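Local atomic coordinates of putative NADPH-dependent oxidoreductase (Desulfitobacterium hafniense DCB-2, PDB entry 3DB2), a protein that is probably an NADPH-dependent oxidoreductase or dehydrogenase, built from a Rossmann-type nucleotide-binding domain and a second domain of the GFO/IDH/MocA family. Residues Ser125-Arg128 with Leu132-Met135; Phe241-Tyr246 with Leu252-Asp257; Leu160-Lys163 with Trp167-Glu170. All coordinates share one frame; numbering follows the deposited sequence. Where two conformers were deposited one is given.

Contact 1 of 3, residues Ser125-Arg128 with Leu132-Met135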
loop_
_atom_site.group_PDB
_atom_site.type_symbol
_atom_site.label_atom_id
_atom_site.label_comp_id
_atom_site.label_asym_id
_atom_site.label_seq_id
_atom_site.Cartn_x
_atom_site.Cartn_y
_atom_site.Cartn_z
ATOM N N SER C 125 -4.584 21.677 0.467
ATOM C CA SER C 125 -4.024 22.236 1.701
ATOM C C SER C 125 -3.342 21.207 2.572
ATOM O O SER C 125 -2.711 21.605 3.535
ATOM C CB SER C 125 -5.135 22.930 2.523
ATOM O OG SER C 125 -6.021 21.957 3.072
ATOM N N SER C 126 -3.483 19.921 2.266
ATOM C CA SER C 126 -2.846 18.864 3.048
ATOM C C SER C 126 -1.339 19.025 3.184
ATOM O O SER C 126 -0.747 18.708 4.222
ATOM C CB SER C 126 -3.170 17.462 2.431
ATOM O OG SER C 126 -2.838 16.450 3.361
ATOM N N ARG C 127 -0.672 19.485 2.114
ATOM C CA ARG C 127 0.765 19.653 2.106
ATOM C C ARG C 127 1.178 20.725 3.124
ATOM O O ARG C 127 2.337 20.730 3.515
ATOM C CB ARG C 127 1.346 20.034 0.744
ATOM C CG ARG C 127 0.909 21.337 0.134
ATOM C CD ARG C 127 1.880 21.815 -0.913
ATOM N NE ARG C 127 1.685 21.153 -2.210
ATOM C CZ ARG C 127 2.559 21.352 -3.203
ATOM N NH1 ARG C 127 3.609 22.135 -3.029
ATOM N NH2 ARG C 127 2.437 20.784 -4.398
ATOM N N ARG C 128 0.232 21.556 3.528
ATOM C CA ARG C 128 0.498 22.626 4.475
ATOM C C ARG C 128 0.469 22.167 5.929
ATOM O O ARG C 128 0.970 22.880 6.817
ATOM C CB ARG C 128 -0.520 23.755 4.307
ATOM C CG ARG C 128 -0.820 24.162 2.884
ATOM C CD ARG C 128 -0.941 25.653 2.736
ATOM N NE ARG C 128 -0.765 26.003 1.334
ATOM C CZ ARG C 128 0.086 26.788 0.722
ATOM N NH1 ARG C 128 1.006 27.444 1.383
ATOM N NH2 ARG C 128 0.011 26.923 -0.596
ATOM N N LEU C 132 2.945 17.240 7.220
ATOM C CA LEU C 132 3.520 17.062 5.886
ATOM C C LEU C 132 4.782 17.895 5.700
ATOM O O LEU C 132 5.798 17.526 5.055
ATOM C CB LEU C 132 2.435 17.402 4.864
ATOM C CG LEU C 132 1.608 16.246 4.328
ATOM C CD1 LEU C 132 2.479 15.248 3.567
ATOM C CD2 LEU C 132 0.857 15.566 5.479
ATOM N N ARG C 133 4.761 19.085 6.305
ATOM C CA ARG C 133 5.938 19.959 6.347
ATOM C C ARG C 133 7.123 19.281 7.053
ATOM O O ARG C 133 8.266 19.400 6.610
ATOM C CB ARG C 133 5.632 21.298 7.002
ATOM C CG ARG C 133 4.642 22.195 6.296
ATOM C CD ARG C 133 5.007 22.438 4.844
ATOM N NE ARG C 133 4.273 23.494 4.186
ATOM C CZ ARG C 133 4.109 23.763 2.903
ATOM N NH1 ARG C 133 4.638 23.039 1.939
ATOM N NH2 ARG C 133 3.379 24.817 2.531
ATOM N N LYS C 134 6.854 18.564 8.130
ATOM C CA LYS C 134 7.915 17.916 8.891
ATOM C C LYS C 134 8.438 16.746 8.081
ATOM O O LYS C 134 9.652 16.508 7.941
ATOM C CB LYS C 134 7.361 17.527 10.262
ATOM C CG LYS C 134 8.317 16.742 11.139
ATOM C CD LYS C 134 9.454 17.666 11.554
ATOM C CE LYS C 134 10.644 16.861 12.042
ATOM N NZ LYS C 134 10.976 17.279 13.434
HETATM N N MSE C 135 7.511 15.974 7.501
HETATM C CA MSE C 135 7.927 14.831 6.675
HETATM C C MSE C 135 8.810 15.278 5.523
HETATM O O MSE C 135 9.783 14.611 5.142
HETATM C CB MSE C 135 6.707 14.033 6.190
HETATM C CG MSE C 135 5.984 13.319 7.336
HETATM SE SE MSE C 135 4.205 12.704 6.733
HETATM C CE MSE C 135 4.909 11.214 5.725
HETATM O O HOH W 1 2.613 24.875 6.056
HETATM O O HOH W 2 2.068 26.895 4.147
#
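Arg133 folds its side chain back over the 3-10 turn of residues 126-128, so that one face of its guanidinium covers the carbonyl oxygen of Arg127. That oxygen lies 3.2 Å above the guanidinium plane and off its centre; Arg127 O and Arg133 NE are 3.4 Å apart, but the angle is too poor for a hydrogen bond. The pose comes from the chain bending at its second torsion (chi2 -53°), which sets CD 3.4 Å from Arg127 O. The guanidinium planes of Arg127 and Arg128 are turned 90° and 86° from it; Arg127 approaches with its CD, not its charged end. Arg128 runs alongside Arg133 in the same direction, its NH1 3.7 Å from Arg133 NH2, in the plane of the Arg133 group. The gathered charge is probably offset by acids: Glu321 forms salt bridges with Arg127 and Arg133, Asp188 with Arg127, and Glu309 with Arg128. The turn follows strand 120-123, an outermost strand of the parallel Rossmann sheet, and leads into helix 130-140, so the contact marks where the chain passes from one domain to the other. Water supplies the links that direct bonds do not: one molecule joins Arg128 O to Arg133 NE, and a second accepts from both Arg128 NH1 and Arg133 NH2. A leucine in place of Arg133 would probably leave Glu321 short of one positive partner and deprive both waters of a donor. Deeper in, Leu132 turns its branch point against the turn, CG resting 3.4 Å from Ser126 O, while Ser126 OG bonds to Asn189.

Contact 2 of 3, residues Phe241-Tyr246 with Leu252-Asp257; sequences FSINVY and LFYQLD
The carbonyl oxygen of Tyr254 is gripped from several directions. Ile243 N donates to it at 3.0 Å, tilted 31° from the carbonyl plane; a water donates as well, and the CA-H of Ser242 adds a longer, softer contact. The same water gives its other hydrogen to Asn244 OD1 at 2.6 Å, tying a side chain of one strand to the backbone of the next. This is an antiparallel beta hairpin in the large sheet of the second domain: Ile243 with Tyr254 and Val245 with Leu252 are hydrogen-bonded pairs, Ser242 with Gln255 and Asn244 with Phe253 non-hydrogen-bonded ones. On the face carrying Asn244, the amide stands 76° from the Phe253 ring and brings OD1 to the ring's edge, 3.2 Å from CD1. Glu151 on the adjoining strand accepts from both Asn244 ND2 and Tyr246 OH, while Phe253 packs on Val240 of the second subunit. The opposite face, with Ile243 and Tyr254, is largely apolar and packs on helices 130-140 and 183-194. Here Tyr254 holds CG anti to its backbone N (chi1 172°), which leans the ring toward the Phe241 end until its edge receives Phe241 CE1, 3.8 Å from Tyr254 CE2, and Ile243 CG1, 4.0 Å from Tyr254 CD2. Leu256 lays CD2 over one face of the Phe241 ring, a CH-pi contact 4.2 Å from the centroid. The hairpin's chemistry thus differs by face: hydrocarbon and aromatic packing on the side of the helices, and on the reverse a mix of rings and polar groups, with Asn244 and a water tied into the backbone bonding.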
loop_
_atom_site.group_PDB
_atom_site.type_symbol
_atom_site.label_atom_id
_atom_site.label_comp_id
_atom_site.label_asym_id
_atom_site.label_seq_id
_atom_site.Cartn_x
_atom_site.Cartn_y
_atom_site.Cartn_z
ATOM N N PHE C 241 -6.745 7.841 6.385
ATOM C CA PHE C 241 -5.840 8.754 5.698
ATOM C C PHE C 241 -4.441 8.426 6.252
ATOM O O PHE C 241 -4.165 8.783 7.397
ATOM C CB PHE C 241 -6.139 10.221 5.873
ATOM C CG PHE C 241 -5.368 11.236 5.060
ATOM C CD1 PHE C 241 -4.005 11.483 5.211
ATOM C CD2 PHE C 241 -6.025 12.005 4.107
ATOM C CE1 PHE C 241 -3.288 12.393 4.477
ATOM C CE2 PHE C 241 -5.320 12.918 3.343
ATOM C CZ PHE C 241 -3.968 13.118 3.513
ATOM N N SER C 242 -3.622 7.824 5.390
ATOM C CA SER C 242 -2.281 7.437 5.841
ATOM C C SER C 242 -1.228 7.657 4.763
ATOM O O SER C 242 -1.525 7.692 3.581
ATOM C CB SER C 242 -2.306 5.981 6.289
ATOM O OG SER C 242 -2.744 5.122 5.263
ATOM N N ILE C 243 0.027 7.821 5.215
ATOM C CA ILE C 243 1.190 7.923 4.363
ATOM C C ILE C 243 2.335 7.171 5.077
ATOM O O ILE C 243 2.615 7.447 6.253
ATOM C CB ILE C 243 1.614 9.377 4.106
ATOM C CG1 ILE C 243 0.469 10.275 3.631
ATOM C CG2 ILE C 243 2.790 9.484 3.132
ATOM C CD1 ILE C 243 0.866 11.672 3.230
ATOM N N ASN C 244 2.927 6.237 4.366
ATOM C CA ASN C 244 4.058 5.466 4.875
ATOM C C ASN C 244 5.198 5.793 3.896
ATOM O O ASN C 244 5.052 5.667 2.686
ATOM C CB ASN C 244 3.853 3.963 4.898
ATOM C CG ASN C 244 2.643 3.545 5.720
ATOM O OD1 ASN C 244 2.403 4.114 6.762
ATOM N ND2 ASN C 244 1.899 2.571 5.259
ATOM N N VAL C 245 6.309 6.208 4.436
ATOM C CA VAL C 245 7.516 6.525 3.700
ATOM C C VAL C 245 8.635 5.571 4.168
ATOM O O VAL C 245 8.880 5.496 5.369
ATOM C CB VAL C 245 7.956 7.964 3.964
ATOM C CG1 VAL C 245 9.145 8.336 3.113
ATOM C CG2 VAL C 245 6.787 8.919 3.710
ATOM N N TYR C 246 9.247 4.907 3.216
ATOM C CA TYR C 246 10.305 3.943 3.473
ATOM C C TYR C 246 11.640 4.570 3.055
ATOM O O TYR C 246 11.775 4.910 1.872
ATOM C CB TYR C 246 10.030 2.665 2.674
ATOM C CG TYR C 246 8.699 2.069 3.120
ATOM C CD1 TYR C 246 8.616 1.345 4.299
ATOM C CD2 TYR C 246 7.528 2.235 2.385
ATOM C CE1 TYR C 246 7.415 0.803 4.715
ATOM C CE2 TYR C 246 6.337 1.673 2.822
ATOM C CZ TYR C 246 6.260 0.958 3.986
ATOM O OH TYR C 246 5.065 0.389 4.454
ATOM N N LEU C 252 8.759 6.336 7.996
ATOM C CA LEU C 252 7.756 7.167 8.642
ATOM C C LEU C 252 6.355 6.590 8.404
ATOM O O LEU C 252 6.065 6.194 7.260
ATOM C CB LEU C 252 7.799 8.566 8.069
ATOM C CG LEU C 252 9.122 9.294 8.041
ATOM C CD1 LEU C 252 9.004 10.581 7.247
ATOM C CD2 LEU C 252 9.587 9.547 9.472
ATOM N N PHE C 253 5.565 6.612 9.444
ATOM C CA PHE C 253 4.160 6.177 9.387
ATOM C C PHE C 253 3.273 7.291 9.928
ATOM O O PHE C 253 3.311 7.618 11.102
ATOM C CB PHE C 253 3.913 4.916 10.211
ATOM C CG PHE C 253 4.860 3.775 9.907
ATOM C CD1 PHE C 253 4.808 3.147 8.677
ATOM C CD2 PHE C 253 5.777 3.358 10.869
ATOM C CE1 PHE C 253 5.671 2.091 8.410
ATOM C CE2 PHE C 253 6.656 2.310 10.590
ATOM C CZ PHE C 253 6.619 1.716 9.350
ATOM N N TYR C 254 2.466 7.863 9.058
ATOM C CA TYR C 254 1.547 8.950 9.359
ATOM C C TYR C 254 0.099 8.466 9.190
ATOM O O TYR C 254 -0.196 7.774 8.208
ATOM C CB TYR C 254 1.787 10.127 8.439
ATOM C CG TYR C 254 0.831 11.286 8.458
ATOM C CD1 TYR C 254 0.809 12.177 9.525
ATOM C CD2 TYR C 254 -0.057 11.523 7.406
ATOM C CE1 TYR C 254 -0.071 13.238 9.540
ATOM C CE2 TYR C 254 -0.931 12.608 7.432
ATOM C CZ TYR C 254 -0.936 13.464 8.503
ATOM O OH TYR C 254 -1.778 14.558 8.576
ATOM N N GLN C 255 -0.728 8.838 10.141
ATOM C CA GLN C 255 -2.156 8.623 10.182
ATOM C C GLN C 255 -2.883 9.922 10.518
ATOM O O GLN C 255 -2.467 10.600 11.449
ATOM C CB GLN C 255 -2.553 7.584 11.248
ATOM C CG GLN C 255 -2.344 6.138 10.879
ATOM C CD GLN C 255 -3.433 5.531 10.021
ATOM O OE1 GLN C 255 -4.502 6.110 9.821
ATOM N NE2 GLN C 255 -3.199 4.336 9.471
ATOM N N LEU C 256 -3.932 10.253 9.790
ATOM C CA LEU C 256 -4.757 11.414 10.150
ATOM C C LEU C 256 -6.215 11.037 10.327
ATOM O O LEU C 256 -6.704 10.218 9.547
ATOM C CB LEU C 256 -4.601 12.471 9.071
ATOM C CG LEU C 256 -5.542 13.680 9.126
ATOM C CD1 LEU C 256 -5.086 14.584 10.272
ATOM C CD2 LEU C 256 -5.551 14.335 7.763
ATOM N N ASP C 257 -6.898 11.611 11.325
ATOM C CA ASP C 257 -8.330 11.487 11.484
ATOM C C ASP C 257 -8.979 12.597 10.654
ATOM O O ASP C 257 -9.056 13.733 11.137
ATOM C CB ASP C 257 -8.796 11.668 12.918
ATOM C CG ASP C 257 -10.290 11.504 13.082
ATOM O OD1 ASP C 257 -11.037 11.315 12.107
ATOM O OD2 ASP C 257 -10.703 11.521 14.268
HETATM O O HOH W 3 0.561 4.888 8.397
#

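Contact 3 of 3, residues Leu160-Lys163 with Trp167-Glu170; sequences LELK and WRGE
Leu162 meets Arg168 with both of its methyl groups, CD2 at 3.8 Å and CD1 at 3.9 Å from Arg168 CB, so that the isopropyl fork straddles the root of the arginine rather than its charged end. The two side chains cross at about a right angle. In Leu162 the second torsion is nearly straight (chi2 -175°): CD1 carries on the line of the chain and comes 4.3 Å from Gly169 N, while CD2, the other branch, lies at the edge of the guanidinium, near its plane. Gly169 has no side chain there, and the methyl approaches its backbone directly. Arg168 is extended from CG to NE and then twists at its last torsion (chi4 81°), which brings one guanidinium face over the rim of the neighbouring indole at CZ2, the two planes tilted to each other. Trp167 CZ2 stands 3.2 Å above the guanidinium plane, over its centre, and Arg168 CG in turn sits 3.5 Å above the indole plane. The indole thus lies along the arginine and makes no contact with Leu162, which leaves the arginine between the two. The contact across the two segments is purely one of apolar packing. Within 167-170 the short 3-10 turn has just a weak closing bond, from Glu170 N to Trp167 O; Asn166 OD1 accepts from Arg168 N, and Thr173 OG1 lies within bonding distance of both Trp167 O and Glu170 O, which must share its one hydrogen. The small contact lies where the chain leaves helix 158-161 and loops toward helix 178-181, with Val211 against Leu162, Trp235 against Arg168, and Thr248 of the second subunit touching Leu160.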
loop_
_atom_site.group_PDB
_atom_site.type_symbol
_atom_site.label_atom_id
_atom_site.label_comp_id
_atom_site.label_asym_id
_atom_site.label_seq_id
_atom_site.Cartn_x
_atom_site.Cartn_y
_atom_site.Cartn_z
ATOM N N LEU C 160 -20.862 3.347 -0.222
ATOM C CA LEU C 160 -21.733 2.351 0.371
ATOM C C LEU C 160 -23.169 2.910 0.449
ATOM O O LEU C 160 -24.096 2.108 0.419
ATOM C CB LEU C 160 -21.242 1.957 1.755
ATOM C CG LEU C 160 -19.873 1.280 1.870
ATOM C CD1 LEU C 160 -19.620 0.813 3.298
ATOM C CD2 LEU C 160 -19.773 0.128 0.880
ATOM N N GLU C 161 -23.250 4.224 0.560
ATOM C CA GLU C 161 -24.527 4.907 0.773
ATOM C C GLU C 161 -25.010 5.636 -0.478
ATOM O O GLU C 161 -26.203 5.944 -0.589
ATOM C CB GLU C 161 -24.412 5.923 1.913
ATOM C CG GLU C 161 -25.020 7.270 1.569
ATOM C CD GLU C 161 -25.996 7.816 2.591
ATOM O OE1 GLU C 161 -25.966 7.377 3.763
ATOM O OE2 GLU C 161 -26.815 8.697 2.239
ATOM N N LEU C 162 -24.085 5.894 -1.386
ATOM C CA LEU C 162 -24.359 6.568 -2.649
ATOM C C LEU C 162 -25.502 5.883 -3.398
ATOM O O LEU C 162 -25.329 4.841 -4.024
ATOM C CB LEU C 162 -23.140 6.604 -3.570
ATOM C CG LEU C 162 -22.059 7.666 -3.552
ATOM C CD1 LEU C 162 -21.075 7.437 -4.703
ATOM C CD2 LEU C 162 -22.575 9.094 -3.643
ATOM N N LYS C 163 -26.719 6.434 -3.388
ATOM C CA LYS C 163 -27.761 5.748 -4.166
ATOM C C LYS C 163 -27.639 6.131 -5.643
ATOM O O LYS C 163 -27.112 7.187 -6.003
ATOM C CB LYS C 163 -29.155 6.047 -3.631
ATOM N N TRP C 167 -24.254 12.487 -8.144
ATOM C CA TRP C 167 -23.217 12.979 -9.025
ATOM C C TRP C 167 -21.850 12.348 -8.805
ATOM O O TRP C 167 -20.973 12.383 -9.675
ATOM C CB TRP C 167 -23.065 14.495 -8.837
ATOM C CG TRP C 167 -22.671 14.888 -7.446
ATOM C CD1 TRP C 167 -23.469 14.986 -6.348
ATOM C CD2 TRP C 167 -21.353 15.243 -7.011
ATOM N NE1 TRP C 167 -22.733 15.378 -5.254
ATOM C CE2 TRP C 167 -21.428 15.543 -5.636
ATOM C CE3 TRP C 167 -20.120 15.333 -7.656
ATOM C CZ2 TRP C 167 -20.311 15.928 -4.895
ATOM C CZ3 TRP C 167 -19.016 15.714 -6.922
ATOM C CH2 TRP C 167 -19.110 16.009 -5.555
ATOM N N ARG C 168 -21.629 11.786 -7.613
ATOM C CA ARG C 168 -20.303 11.191 -7.358
ATOM C C ARG C 168 -20.216 9.857 -8.079
ATOM O O ARG C 168 -19.161 9.264 -8.274
ATOM C CB ARG C 168 -20.133 11.040 -5.858
ATOM C CG ARG C 168 -19.915 12.321 -5.093
ATOM C CD ARG C 168 -19.546 12.027 -3.641
ATOM N NE ARG C 168 -19.534 13.256 -2.853
ATOM C CZ ARG C 168 -20.587 13.869 -2.337
ATOM N NH1 ARG C 168 -21.797 13.352 -2.533
ATOM N NH2 ARG C 168 -20.429 14.989 -1.637
ATOM N N GLY C 169 -21.375 9.349 -8.503
ATOM C CA GLY C 169 -21.492 8.103 -9.237
ATOM C C GLY C 169 -21.358 8.242 -10.735
ATOM O O GLY C 169 -21.461 7.275 -11.491
ATOM N N GLU C 170 -21.110 9.454 -11.241
ATOM C CA GLU C 170 -20.982 9.676 -12.667
ATOM C C GLU C 170 -19.512 9.906 -12.999
ATOM O O GLU C 170 -18.882 10.840 -12.510
ATOM C CB GLU C 170 -21.778 10.871 -13.203
ATOM C CG GLU C 170 -21.121 11.462 -14.447
ATOM C CD GLU C 170 -21.375 10.710 -15.736
ATOM O OE1 GLU C 170 -22.440 10.070 -15.878
ATOM O OE2 GLU C 170 -20.505 10.759 -16.642
#

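How the contacts relate
Contacts 1 and 2 are neighbouring buried contacts, the second bordering the subunit interface, their centres about 12 Å apart, and helix 130-140 serves both: Met135 of contact 1 packs on Ile243, Val245 and Tyr254, while Ser126 OG meets Phe241 CZ at 3.5 Å. Contact 3 is remote, its nearest atoms about 17 Å from contact 1 and about 15 Å from contact 2, and it joins a loop residue to a short 3-10 turn at the periphery. Chemistry follows place. The domain junction relies on arginines, acids and bridging waters, the hairpin on regular backbone hydrogen bonds and apolar packing, and the outlying loop on a few methyl contacts beside an exposed tryptophan.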